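Local coordinates for protein monalysin (Pseudomonas entomophila, PDB 4MKO) that forms beta-barrel pores in host cell membranes, acting as a cytolytic and haemolytic toxin that damages the intestine of Drosophila, at residues 49-57 / 222-230; 142-153 / 173-184. One frame throughout, in Å; residues are numbered along the deposited sequence.

In the fold
Interactions 1 and 2 sit on neighbouring parts of one mixed beta sheet, their centres about 9 Å apart. Strand 46-67 carries 49-57 and pairs antiparallel with strand 136-151, which carries 142-153 and pairs in turn with 173-184. Interaction 1 lays the C-terminal segment 222-230 on one face of this sheet, where Ala148 of interaction 2 touches Phe222 and Phe224. On the other face His149 ND1 meets Thr52 OG1 at 2.7 Å, and within the sheet Val55 N lies 2.8 Å from Val146 O, both probably hydrogen bonds. A mercury ion lies about 4 Å from the Leu145 side chain; that of Val55 is about 7 Å from a mercury ion, that of Arg53 about 6 Å from a zinc ion.

Interaction 1 (49-57 / 222-230); sequences GTYTRPVFA and FSFDWSAYN. With ACT (acetate ion), chain I.
Tyr51 presents a ring face to the edge of Trp226 in a T-shaped stack, centroids 4.8 Å apart and planes at 79°, with Trp226 CE3 over the centre of the phenol ring. Ala228 CB lies at the edge of this ring, and Tyr51 OH lies 3.3 Å from Tyr229 CB. Arg53 rises toward 222-230 with CG against the Phe224 ring, and a bend at chi3 (-69°) turns its guanidinium back on the chain. There NE and NH2 grip Pro54 O side-on, while Arg53 NH1 gives a bond of 2.9 Å to Ser223 O, close to the guanidinium plane. A water accepting from Arg53 NH1 and Ser223 N adds a second tie. These bonds fix the rotation of the guanidinium, with Phe222 CB over one face. Val55 CG1 stands over the centre of the Phe222 ring, 3.5 Å from the centroid, a CH-pi contact; Val208 of helix 201-211 touches both residues. Asp225 OD1 takes both Ser227 N, in an Asx turn, and Ser227 OG, while OD2 pairs with Arg234. Toward Ala57, Val55 and Phe56 face Val146 in a classic beta bulge, and 222-230 runs antiparallel alongside this strand over a face of the sheet, in an aerolysin-like fold.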
loop_
_atom_site.group_PDB
_atom_site.type_symbol
_atom_site.label_atom_id
_atom_site.label_comp_id
_atom_site.label_asym_id
_atom_site.label_seq_id
_atom_site.Cartn_x
_atom_site.Cartn_y
_atom_site.Cartn_z
ATOM N N GLY A 49 15.085 12.407 6.362
ATOM C CA GLY A 49 14.072 13.331 5.865
ATOM C C GLY A 49 13.511 12.700 4.608
ATOM O O GLY A 49 14.233 12.561 3.616
ATOM N N THR A 50 12.233 12.306 4.650
ATOM C CA THR A 50 11.620 11.519 3.577
ATOM C C THR A 50 10.373 12.113 2.971
ATOM O O THR A 50 9.475 12.522 3.705
ATOM C CB THR A 50 11.336 10.109 4.120
ATOM O OG1 THR A 50 12.506 9.563 4.734
ATOM C CG2 THR A 50 10.775 9.150 3.065
ATOM N N TYR A 51 10.283 12.095 1.627
ATOM C CA TYR A 51 9.068 12.501 0.927
ATOM C C TYR A 51 8.242 11.222 0.784
ATOM O O TYR A 51 8.794 10.185 0.395
ATOM C CB TYR A 51 9.368 13.067 -0.473
ATOM C CG TYR A 51 10.085 14.402 -0.475
ATOM C CD1 TYR A 51 11.478 14.470 -0.469
ATOM C CD2 TYR A 51 9.370 15.600 -0.509
ATOM C CE1 TYR A 51 12.144 15.698 -0.484
ATOM C CE2 TYR A 51 10.024 16.834 -0.502
ATOM C CZ TYR A 51 11.412 16.877 -0.501
ATOM O OH TYR A 51 12.045 18.093 -0.511
ATOM N N THR A 52 6.941 11.282 1.103
ATOM C CA THR A 52 6.065 10.113 0.973
ATOM C C THR A 52 4.804 10.497 0.246
ATOM O O THR A 52 4.253 11.553 0.520
ATOM C CB THR A 52 5.705 9.563 2.382
ATOM O OG1 THR A 52 6.882 9.067 2.997
ATOM C CG2 THR A 52 4.642 8.447 2.346
ATOM N N ARG A 53 4.301 9.622 -0.643
ATOM C CA ARG A 53 2.994 9.853 -1.255
ATOM C C ARG A 53 2.327 8.505 -1.493
ATOM O O ARG A 53 3.037 7.529 -1.753
ATOM C CB ARG A 53 3.076 10.678 -2.566
ATOM C CG ARG A 53 3.889 10.018 -3.689
ATOM C CD ARG A 53 3.424 10.521 -5.063
ATOM N NE ARG A 53 2.074 10.025 -5.363
ATOM C CZ ARG A 53 1.300 10.449 -6.362
ATOM N NH1 ARG A 53 1.729 11.399 -7.195
ATOM N NH2 ARG A 53 0.094 9.932 -6.535
ATOM N N PRO A 54 0.978 8.428 -1.442
ATOM C CA PRO A 54 0.320 7.156 -1.809
ATOM C C PRO A 54 0.473 6.976 -3.309
ATOM O O PRO A 54 0.456 7.973 -4.040
ATOM C CB PRO A 54 -1.178 7.385 -1.458
ATOM C CG PRO A 54 -1.258 8.740 -0.791
ATOM C CD PRO A 54 -0.013 9.502 -1.191
ATOM N N VAL A 55 0.597 5.727 -3.786
ATOM C CA VAL A 55 0.725 5.511 -5.237
ATOM C C VAL A 55 -0.191 4.421 -5.781
ATOM O O VAL A 55 -0.460 4.402 -6.986
ATOM C CB VAL A 55 2.195 5.257 -5.689
ATOM C CG1 VAL A 55 3.041 6.537 -5.582
ATOM C CG2 VAL A 55 2.845 4.080 -4.927
ATOM N N PHE A 56 -0.560 3.451 -4.933
ATOM C CA PHE A 56 -1.339 2.319 -5.434
ATOM C C PHE A 56 -2.165 1.713 -4.325
ATOM O O PHE A 56 -1.879 1.907 -3.149
ATOM C CB PHE A 56 -0.353 1.269 -6.007
ATOM C CG PHE A 56 -0.944 0.384 -7.090
ATOM C CD1 PHE A 56 -1.055 0.841 -8.399
ATOM C CD2 PHE A 56 -1.346 -0.915 -6.807
ATOM C CE1 PHE A 56 -1.608 0.032 -9.396
ATOM C CE2 PHE A 56 -1.878 -1.733 -7.810
ATOM C CZ PHE A 56 -2.013 -1.250 -9.095
ATOM N N ALA A 57 -3.206 0.990 -4.698
ATOM C CA ALA A 57 -4.017 0.272 -3.709
ATOM C C ALA A 57 -4.392 -1.022 -4.356
ATOM O O ALA A 57 -4.746 -1.023 -5.538
ATOM C CB ALA A 57 -5.253 1.065 -3.331
ATOM N N PHE A 222 3.474 8.269 -11.874
ATOM C CA PHE A 222 3.298 9.209 -10.766
ATOM C C PHE A 222 4.560 10.038 -10.634
ATOM O O PHE A 222 5.631 9.640 -11.108
ATOM C CB PHE A 222 3.004 8.489 -9.420
ATOM C CG PHE A 222 4.142 7.662 -8.852
ATOM C CD1 PHE A 222 5.078 8.232 -7.991
ATOM C CD2 PHE A 222 4.253 6.305 -9.147
ATOM C CE1 PHE A 222 6.113 7.466 -7.442
ATOM C CE2 PHE A 222 5.291 5.535 -8.593
ATOM C CZ PHE A 222 6.222 6.123 -7.754
ATOM N N SER A 223 4.423 11.171 -9.924
ATOM C CA SER A 223 5.528 12.077 -9.622
ATOM C C SER A 223 5.417 12.515 -8.171
ATOM O O SER A 223 4.300 12.681 -7.657
ATOM C CB SER A 223 5.476 13.322 -10.511
ATOM O OG SER A 223 5.616 13.013 -11.890
ATOM N N PHE A 224 6.557 12.725 -7.522
ATOM C CA PHE A 224 6.536 13.275 -6.170
ATOM C C PHE A 224 6.336 14.775 -6.305
ATOM O O PHE A 224 6.827 15.403 -7.264
ATOM C CB PHE A 224 7.857 13.050 -5.469
ATOM C CG PHE A 224 8.063 11.657 -4.949
ATOM C CD1 PHE A 224 8.638 10.679 -5.748
ATOM C CD2 PHE A 224 7.687 11.318 -3.652
ATOM C CE1 PHE A 224 8.859 9.391 -5.253
ATOM C CE2 PHE A 224 7.901 10.023 -3.158
ATOM C CZ PHE A 224 8.492 9.070 -3.968
ATOM N N ASP A 225 5.641 15.356 -5.323
ATOM C CA ASP A 225 5.451 16.799 -5.265
ATOM C C ASP A 225 6.456 17.370 -4.224
ATOM O O ASP A 225 6.178 17.367 -3.020
ATOM C CB ASP A 225 3.995 17.145 -4.934
ATOM C CG ASP A 225 3.756 18.621 -4.652
ATOM O OD1 ASP A 225 4.585 19.471 -5.112
ATOM O OD2 ASP A 225 2.775 18.933 -3.949
ATOM N N TRP A 226 7.623 17.866 -4.703
ATOM C CA TRP A 226 8.675 18.363 -3.812
ATOM C C TRP A 226 8.285 19.598 -2.988
ATOM O O TRP A 226 8.957 19.891 -1.994
ATOM C CB TRP A 226 9.981 18.622 -4.566
ATOM C CG TRP A 226 10.387 17.528 -5.514
ATOM C CD1 TRP A 226 10.643 17.668 -6.847
ATOM C CD2 TRP A 226 10.664 16.156 -5.191
ATOM N NE1 TRP A 226 11.065 16.474 -7.378
ATOM C CE2 TRP A 226 11.062 15.519 -6.391
ATOM C CE3 TRP A 226 10.574 15.383 -4.010
ATOM C CZ2 TRP A 226 11.367 14.152 -6.450
ATOM C CZ3 TRP A 226 10.902 14.032 -4.066
ATOM C CH2 TRP A 226 11.317 13.436 -5.271
ATOM N N SER A 227 7.197 20.293 -3.371
ATOM C CA SER A 227 6.706 21.463 -2.625
ATOM C C SER A 227 6.271 21.100 -1.203
ATOM O O SER A 227 6.131 22.003 -0.372
ATOM C CB SER A 227 5.590 22.178 -3.378
ATOM O OG SER A 227 4.377 21.449 -3.329
ATOM N N ALA A 228 6.101 19.778 -0.897
ATOM C CA ALA A 228 5.797 19.314 0.464
ATOM C C ALA A 228 6.835 19.891 1.448
ATOM O O ALA A 228 6.471 20.285 2.554
ATOM C CB ALA A 228 5.836 17.788 0.530
ATOM N N TYR A 229 8.131 19.961 1.036
ATOM C CA TYR A 229 9.180 20.486 1.932
ATOM C C TYR A 229 8.879 21.918 2.415
ATOM O O TYR A 229 9.186 22.245 3.555
ATOM C CB TYR A 229 10.563 20.453 1.254
ATOM C CG TYR A 229 11.708 20.575 2.238
ATOM C CD1 TYR A 229 12.163 21.823 2.660
ATOM C CD2 TYR A 229 12.372 19.443 2.713
ATOM C CE1 TYR A 229 13.217 21.943 3.566
ATOM C CE2 TYR A 229 13.441 19.553 3.607
ATOM C CZ TYR A 229 13.860 20.807 4.029
ATOM O OH TYR A 229 14.915 20.926 4.907
ATOM N N ASN A 230 8.330 22.750 1.528
ATOM C CA ASN A 230 8.028 24.170 1.714
ATOM C C ASN A 230 6.600 24.463 2.216
ATOM O O ASN A 230 6.192 25.631 2.275
ATOM C CB ASN A 230 8.313 24.904 0.417
ATOM C CG ASN A 230 9.726 24.675 -0.100
ATOM O OD1 ASN A 230 10.709 24.724 0.643
ATOM N ND2 ASN A 230 9.840 24.285 -1.343
HETATM C C ACT I . 8.152 24.242 -4.655
HETATM O O ACT I . 7.559 24.717 -5.652
HETATM O OXT ACT I . 7.870 24.487 -3.470
HETATM C CH3 ACT I . 9.323 23.245 -4.894
HETATM O O HOH W 1 1.580 12.213 -10.008
#

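Interaction 2 (142-153 / 173-184); sequences QVVLVYAHNATS and RVDLYYLSAITQ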
loop_
_atom_site.group_PDB
_atom_site.type_symbol
_atom_site.label_atom_id
_atom_site.label_comp_id
_atom_site.label_asym_id
_atom_site.label_seq_id
_atom_site.Cartn_x
_atom_site.Cartn_y
_atom_site.Cartn_z
ATOM N N GLN A 142 -8.027 -8.348 1.388
ATOM C CA GLN A 142 -7.966 -7.130 2.213
ATOM C C GLN A 142 -7.285 -6.031 1.388
ATOM O O GLN A 142 -6.309 -6.300 0.681
ATOM C CB GLN A 142 -7.199 -7.345 3.517
ATOM C CG GLN A 142 -7.275 -6.137 4.469
ATOM C CD GLN A 142 -6.705 -6.355 5.846
ATOM O OE1 GLN A 142 -6.118 -7.399 6.166
ATOM N NE2 GLN A 142 -6.880 -5.363 6.698
ATOM N N VAL A 143 -7.780 -4.796 1.527
ATOM C CA VAL A 143 -7.210 -3.637 0.820
ATOM C C VAL A 143 -5.850 -3.295 1.398
ATOM O O VAL A 143 -5.695 -3.121 2.620
ATOM C CB VAL A 143 -8.162 -2.402 0.872
ATOM C CG1 VAL A 143 -7.483 -1.158 0.300
ATOM C CG2 VAL A 143 -9.495 -2.686 0.163
ATOM N N VAL A 144 -4.876 -3.143 0.498
ATOM C CA VAL A 144 -3.513 -2.717 0.819
ATOM C C VAL A 144 -3.288 -1.334 0.214
ATOM O O VAL A 144 -3.590 -1.105 -0.967
ATOM C CB VAL A 144 -2.456 -3.709 0.301
ATOM C CG1 VAL A 144 -1.042 -3.159 0.496
ATOM C CG2 VAL A 144 -2.589 -5.068 0.985
ATOM N N LEU A 145 -2.752 -0.417 1.027
ATOM C CA LEU A 145 -2.395 0.934 0.614
ATOM C C LEU A 145 -0.897 0.965 0.410
ATOM O O LEU A 145 -0.139 0.616 1.317
ATOM C CB LEU A 145 -2.840 2.001 1.645
ATOM C CG LEU A 145 -4.341 2.006 1.971
ATOM C CD1 LEU A 145 -4.647 2.886 3.199
ATOM C CD2 LEU A 145 -5.191 2.420 0.739
ATOM N N VAL A 146 -0.473 1.352 -0.797
ATOM C CA VAL A 146 0.942 1.395 -1.194
ATOM C C VAL A 146 1.442 2.823 -1.327
ATOM O O VAL A 146 0.806 3.650 -1.993
ATOM C CB VAL A 146 1.196 0.589 -2.500
ATOM C CG1 VAL A 146 2.691 0.548 -2.838
ATOM C CG2 VAL A 146 0.632 -0.836 -2.386
ATOM N N TYR A 147 2.624 3.083 -0.741
ATOM C CA TYR A 147 3.254 4.407 -0.731
ATOM C C TYR A 147 4.629 4.375 -1.371
ATOM O O TYR A 147 5.342 3.371 -1.254
ATOM C CB TYR A 147 3.383 4.912 0.741
ATOM C CG TYR A 147 2.042 4.968 1.431
ATOM C CD1 TYR A 147 1.484 3.824 2.000
ATOM C CD2 TYR A 147 1.261 6.120 1.383
ATOM C CE1 TYR A 147 0.208 3.842 2.552
ATOM C CE2 TYR A 147 -0.013 6.155 1.952
ATOM C CZ TYR A 147 -0.542 5.003 2.515
ATOM O OH TYR A 147 -1.791 5.011 3.082
ATOM N N ALA A 148 4.987 5.470 -2.055
ATOM C CA ALA A 148 6.327 5.642 -2.616
ATOM C C ALA A 148 7.046 6.634 -1.704
ATOM O O ALA A 148 6.427 7.574 -1.176
ATOM C CB ALA A 148 6.265 6.188 -4.042
ATOM N N HIS A 149 8.346 6.417 -1.517
ATOM C CA HIS A 149 9.120 7.241 -0.623
ATOM C C HIS A 149 10.450 7.617 -1.248
ATOM O O HIS A 149 11.048 6.809 -1.962
ATOM C CB HIS A 149 9.453 6.421 0.644
ATOM C CG HIS A 149 8.284 5.812 1.356
ATOM N ND1 HIS A 149 7.601 6.503 2.336
ATOM C CD2 HIS A 149 7.701 4.606 1.184
ATOM C CE1 HIS A 149 6.649 5.684 2.756
ATOM N NE2 HIS A 149 6.667 4.537 2.089
ATOM N N ASN A 150 10.931 8.816 -0.928
ATOM C CA ASN A 150 12.280 9.258 -1.240
ATOM C C ASN A 150 12.888 9.641 0.106
ATOM O O ASN A 150 12.583 10.721 0.621
ATOM C CB ASN A 150 12.365 10.443 -2.222
ATOM C CG ASN A 150 13.798 10.992 -2.282
ATOM O OD1 ASN A 150 14.721 10.450 -1.651
ATOM N ND2 ASN A 150 14.030 12.069 -3.008
ATOM N N ALA A 151 13.675 8.738 0.687
ATOM C CA ALA A 151 14.391 8.971 1.946
ATOM C C ALA A 151 15.679 9.662 1.522
ATOM O O ALA A 151 16.607 9.021 1.003
ATOM C CB ALA A 151 14.664 7.646 2.658
ATOM N N THR A 152 15.675 10.999 1.636
ATOM C CA THR A 152 16.795 11.836 1.175
ATOM C C THR A 152 18.090 11.493 1.941
ATOM O O THR A 152 18.062 11.197 3.142
ATOM C CB THR A 152 16.432 13.338 1.161
ATOM O OG1 THR A 152 16.394 13.859 2.489
ATOM C CG2 THR A 152 15.114 13.628 0.424
ATOM N N SER A 153 19.209 11.425 1.194
ATOM C CA SER A 153 20.555 11.087 1.709
ATOM C C SER A 153 20.720 9.632 2.203
ATOM O O SER A 153 21.840 9.248 2.519
ATOM C CB SER A 153 21.008 12.058 2.805
ATOM O OG SER A 153 20.886 13.403 2.383
ATOM N N ARG A 173 24.819 14.133 -2.774
ATOM C CA ARG A 173 23.941 13.374 -1.896
ATOM C C ARG A 173 23.375 12.193 -2.703
ATOM O O ARG A 173 23.266 12.307 -3.929
ATOM C CB ARG A 173 22.816 14.339 -1.469
ATOM C CG ARG A 173 21.647 13.777 -0.729
ATOM C CD ARG A 173 20.687 14.913 -0.486
ATOM N NE ARG A 173 19.461 14.740 -1.257
ATOM C CZ ARG A 173 18.552 15.686 -1.437
ATOM N NH1 ARG A 173 18.733 16.896 -0.927
ATOM N NH2 ARG A 173 17.451 15.428 -2.126
ATOM N N VAL A 174 22.988 11.092 -2.019
ATOM C CA VAL A 174 22.376 9.897 -2.650
ATOM C C VAL A 174 21.014 9.617 -1.967
ATOM O O VAL A 174 20.962 9.281 -0.780
ATOM C CB VAL A 174 23.295 8.644 -2.629
ATOM C CG1 VAL A 174 22.641 7.468 -3.357
ATOM C CG2 VAL A 174 24.656 8.945 -3.256
ATOM N N ASP A 175 19.935 9.762 -2.729
ATOM C CA ASP A 175 18.561 9.543 -2.248
ATOM C C ASP A 175 18.147 8.091 -2.406
ATOM O O ASP A 175 18.668 7.403 -3.290
ATOM C CB ASP A 175 17.595 10.477 -2.989
ATOM C CG ASP A 175 17.714 11.939 -2.587
ATOM O OD1 ASP A 175 18.528 12.245 -1.691
ATOM O OD2 ASP A 175 16.993 12.770 -3.163
ATOM N N LEU A 176 17.222 7.613 -1.550
ATOM C CA LEU A 176 16.757 6.230 -1.598
ATOM C C LEU A 176 15.253 6.186 -1.886
ATOM O O LEU A 176 14.454 6.710 -1.107
ATOM C CB LEU A 176 17.088 5.497 -0.282
ATOM C CG LEU A 176 16.718 4.011 -0.216
ATOM C CD1 LEU A 176 17.531 3.169 -1.217
ATOM C CD2 LEU A 176 16.923 3.447 1.195
ATOM N N TYR A 177 14.880 5.550 -3.001
ATOM C CA TYR A 177 13.493 5.429 -3.422
ATOM C C TYR A 177 13.047 4.012 -3.182
ATOM O O TYR A 177 13.730 3.078 -3.589
ATOM C CB TYR A 177 13.333 5.751 -4.920
ATOM C CG TYR A 177 13.467 7.219 -5.246
ATOM C CD1 TYR A 177 14.717 7.830 -5.304
ATOM C CD2 TYR A 177 12.343 7.999 -5.509
ATOM C CE1 TYR A 177 14.844 9.191 -5.586
ATOM C CE2 TYR A 177 12.458 9.355 -5.820
ATOM C CZ TYR A 177 13.713 9.945 -5.853
ATOM O OH TYR A 177 13.833 11.265 -6.186
ATOM N N TYR A 178 11.906 3.845 -2.521
ATOM C CA TYR A 178 11.372 2.517 -2.244
ATOM C C TYR A 178 9.856 2.623 -2.020
ATOM O O TYR A 178 9.328 3.738 -1.891
ATOM C CB TYR A 178 12.080 1.882 -1.002
ATOM C CG TYR A 178 11.725 2.599 0.283
ATOM C CD1 TYR A 178 12.365 3.787 0.644
ATOM C CD2 TYR A 178 10.683 2.145 1.094
ATOM C CE1 TYR A 178 12.018 4.471 1.809
ATOM C CE2 TYR A 178 10.305 2.841 2.243
ATOM C CZ TYR A 178 10.989 3.992 2.606
ATOM O OH TYR A 178 10.583 4.714 3.708
ATOM N N LEU A 179 9.166 1.472 -1.964
ATOM C CA LEU A 179 7.739 1.465 -1.651
ATOM C C LEU A 179 7.512 0.792 -0.308
ATOM O O LEU A 179 8.243 -0.124 0.052
ATOM C CB LEU A 179 6.910 0.691 -2.703
ATOM C CG LEU A 179 7.087 1.044 -4.186
ATOM C CD1 LEU A 179 6.127 0.190 -5.047
ATOM C CD2 LEU A 179 6.825 2.530 -4.450
ATOM N N SER A 180 6.432 1.189 0.389
ATOM C CA SER A 180 5.986 0.511 1.596
ATOM C C SER A 180 4.505 0.251 1.453
ATOM O O SER A 180 3.852 0.825 0.577
ATOM C CB SER A 180 6.268 1.324 2.852
ATOM O OG SER A 180 5.323 2.353 3.051
ATOM N N ALA A 181 3.964 -0.577 2.336
ATOM C CA ALA A 181 2.547 -0.917 2.252
ATOM C C ALA A 181 1.967 -1.164 3.640
ATOM O O ALA A 181 2.628 -1.746 4.499
ATOM C CB ALA A 181 2.364 -2.143 1.377
ATOM N N ILE A 182 0.746 -0.679 3.850
ATOM C CA ILE A 182 -0.026 -0.840 5.084
ATOM C C ILE A 182 -1.409 -1.340 4.661
ATOM O O ILE A 182 -1.770 -1.234 3.481
ATOM C CB ILE A 182 -0.108 0.482 5.926
ATOM C CG1 ILE A 182 -1.002 1.572 5.247
ATOM C CG2 ILE A 182 1.303 1.036 6.282
ATOM C CD1 ILE A 182 -1.282 2.842 6.052
ATOM N N THR A 183 -2.193 -1.858 5.605
ATOM C CA THR A 183 -3.553 -2.271 5.262
ATOM C C THR A 183 -4.559 -1.221 5.674
ATOM O O THR A 183 -4.286 -0.375 6.536
ATOM C CB THR A 183 -3.936 -3.573 5.975
ATOM O OG1 THR A 183 -3.510 -3.487 7.337
ATOM C CG2 THR A 183 -3.384 -4.820 5.290
ATOM N N GLN A 184 -5.749 -1.317 5.075
ATOM C CA GLN A 184 -6.932 -0.515 5.406
ATOM C C GLN A 184 -7.936 -1.494 6.029
ATOM O O GLN A 184 -7.927 -2.676 5.684
ATOM C CB GLN A 184 -7.534 0.100 4.127
ATOM C CG GLN A 184 -8.620 1.135 4.383
ATOM C CD GLN A 184 -9.085 1.783 3.110
ATOM O OE1 GLN A 184 -9.342 1.123 2.095
ATOM N NE2 GLN A 184 -9.243 3.083 3.148
HETATM O O HOH W 2 23.748 10.753 0.652
#
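Asp175 is gripped at both carboxylate oxygens, each accepting two bonds. Arg173 holds it side-on in a salt bridge, Arg173 NE to Asp175 OD1 at 2.7 Å and NH2 to the syn lone pair of OD2. From across the contact, Ser153 N in the loop after strand 142-151 reaches Asp175 OD1 on its anti side, and Asn150 ND2 meets Asp175 OD2 at 3.0 Å from above the carboxylate plane. This cluster closes one end of an antiparallel strand pair in the curved sheet of the aerolysin-like fold, hydrogen-bonded and non-hydrogen-bonded pairs alternating between Leu145-Ile182 and Ala151-Leu176. The Asn150 amide also stacks on Tyr177, its plane 24° from the ring, and Asn150 CB lies over the ring face. On the other face of the sheet His149 and Tyr178 lie nearly parallel, planes at 13°, but slid so far that the rings barely overlap; His149 CB sits over the phenol ring instead, 3.7 Å from its centroid. Tyr178 OH bonds Tyr95. Ile182 CG1 fills in at the edge of the Tyr147 ring, whose hydroxyl bonds Asn105. At the far end Gln142 NE2 spans to Gln184 O and also bonds Thr80. With His149 ND1 taken by Thr52, the other ring nitrogen pairs with Ser180: a chi1 of 79° brings Ser180 OG to the imidazole edge, 2.7 Å from His149 NE2, in a hydrogen bond whose donor may be either atom.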